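Local structure of ubiquitin-like-conjugating enzyme ATG10 (Saccharomyces cerevisiae, 4EBR) at residues A[31-34]-A[39-42]. The protein acts as an E2-like enzyme of autophagy that catalyses the conjugation of ATG12 to ATG5, working through a glycyl thioester intermediate. Sequence-based numbering, arbitrary orientation.
Sequences VHLN and GLLL
His32 and Leu41 form the hydrogen-bonded pair of an antiparallel beta hairpin, in which 31-33 and 40-42 run at 166° with their axes 4.7 Å apart. Both bonds of the pair, His32 N to Leu41 O at 3.0 Å and Leu41 N to His32 O at 2.8 Å, reach their acceptors within the carbonyl plane. Past this pair, Asn34 N donates almost straight to Gly39 O (2.8 Å), so the ladder runs on to the mouth of the turn. There the Asn34 side chain folds back over Gly39: with chi1 at 69°, CG sits between the backbone N and the carbonyl carbon, and OD1 accepts a hydrogen bond from Gly39 N at 3.1 Å. Its approach is poor, side-on to the C=O and from above the amide plane. OD1 also receives a weak hydrogen bond from Asp38 N, and ND2 gives one to Tyr68 OH. With an alanine here, the backbone N-H groups of Gly39 and Asp38 would probably lose the side-chain oxygen they share, and the weak link to Tyr68 would go. Val31, Leu33, Leu40 and Leu42 share one sheet face. Val31 CG1, anti to its own N, slants across Leu40 CD1 at 3.5 Å, while Leu42 CD2 lies alongside both Val31 methyls. His32 and Leu41 occupy the other face, their CB atoms 4.2 Å apart. Tyr17 and Leu13 of helix 6-18, with Phe22 and His23 of the following loop, cover the Val31-Leu40 face. On the far edge of strand 40-44, Leu40 and Leu42 hydrogen-bond through their backbones to Leu69 and Leu67 of strand 63-72, so the hairpin continues into the rest of the antiparallel sheet.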
loop_
_atom_site.group_PDB
_atom_site.type_symbol
_atom_site.label_atom_id
_atom_site.label_comp_id
_atom_site.label_asym_id
_atom_site.label_seq_id
_atom_site.Cartn_x
_atom_site.Cartn_y
_atom_site.Cartn_z
ATOM N N VAL A 31 -12.994 -5.579 -20.904
ATOM C CA VAL A 31 -13.121 -6.081 -19.540
ATOM C C VAL A 31 -12.525 -7.480 -19.492
ATOM O O VAL A 31 -12.862 -8.322 -20.321
ATOM C CB VAL A 31 -14.613 -6.224 -19.156
ATOM C CG1 VAL A 31 -14.756 -6.611 -17.706
ATOM C CG2 VAL A 31 -15.383 -4.938 -19.446
ATOM N N HIS A 32 -11.652 -7.755 -18.533
ATOM C CA HIS A 32 -11.076 -9.092 -18.445
ATOM C C HIS A 32 -11.042 -9.558 -17.024
ATOM O O HIS A 32 -10.481 -8.876 -16.170
ATOM C CB HIS A 32 -9.642 -9.098 -18.935
ATOM C CG HIS A 32 -9.502 -8.874 -20.399
ATOM N ND1 HIS A 32 -9.323 -9.908 -21.291
ATOM C CD2 HIS A 32 -9.500 -7.737 -21.129
ATOM C CE1 HIS A 32 -9.218 -9.417 -22.513
ATOM N NE2 HIS A 32 -9.322 -8.101 -22.444
ATOM N N LEU A 33 -11.562 -10.752 -16.765
ATOM C CA LEU A 33 -11.472 -11.336 -15.432
ATOM C C LEU A 33 -10.267 -12.271 -15.371
ATOM O O LEU A 33 -10.126 -13.171 -16.199
ATOM C CB LEU A 33 -12.752 -12.098 -15.090
ATOM C CG LEU A 33 -13.304 -11.897 -13.677
ATOM C CD1 LEU A 33 -13.247 -10.430 -13.281
ATOM C CD2 LEU A 33 -14.725 -12.430 -13.576
ATOM N N ASN A 34 -9.398 -12.048 -14.389
ATOM C CA ASN A 34 -8.159 -12.806 -14.275
ATOM C C ASN A 34 -8.474 -14.284 -14.123
ATOM O O ASN A 34 -9.612 -14.643 -13.832
ATOM C CB ASN A 34 -7.249 -12.284 -13.157
ATOM C CG ASN A 34 -7.802 -12.526 -11.776
ATOM O OD1 ASN A 34 -8.795 -13.224 -11.596
ATOM N ND2 ASN A 34 -7.149 -11.946 -10.775
ATOM N N GLY A 39 -9.632 -10.822 -9.902
ATOM C CA GLY A 39 -9.337 -9.457 -10.252
ATOM C C GLY A 39 -9.819 -9.142 -11.650
ATOM O O GLY A 39 -10.027 -10.042 -12.471
ATOM N N LEU A 40 -9.994 -7.850 -11.922
ATOM C CA LEU A 40 -10.704 -7.417 -13.118
ATOM C C LEU A 40 -9.959 -6.285 -13.787
ATOM O O LEU A 40 -9.646 -5.279 -13.157
ATOM C CB LEU A 40 -12.117 -6.963 -12.738
ATOM C CG LEU A 40 -13.086 -6.621 -13.857
ATOM C CD1 LEU A 40 -13.205 -7.802 -14.784
ATOM C CD2 LEU A 40 -14.427 -6.271 -13.276
ATOM N N LEU A 41 -9.652 -6.455 -15.061
ATOM C CA LEU A 41 -8.942 -5.419 -15.784
ATOM C C LEU A 41 -9.910 -4.619 -16.654
ATOM O O LEU A 41 -10.660 -5.177 -17.464
ATOM C CB LEU A 41 -7.837 -6.007 -16.647
ATOM C CG LEU A 41 -7.185 -4.905 -17.479
ATOM C CD1 LEU A 41 -6.501 -3.887 -16.582
ATOM C CD2 LEU A 41 -6.204 -5.486 -18.492
ATOM N N LEU A 42 -9.896 -3.309 -16.470
ATOM C CA LEU A 42 -10.707 -2.431 -17.281
ATOM C C LEU A 42 -9.800 -1.575 -18.138
ATOM O O LEU A 42 -8.943 -0.844 -17.629
ATOM C CB LEU A 42 -11.596 -1.549 -16.397
ATOM C CG LEU A 42 -12.683 -2.339 -15.667
ATOM C CD1 LEU A 42 -13.656 -1.441 -14.923
ATOM C CD2 LEU A 42 -13.433 -3.203 -16.654
#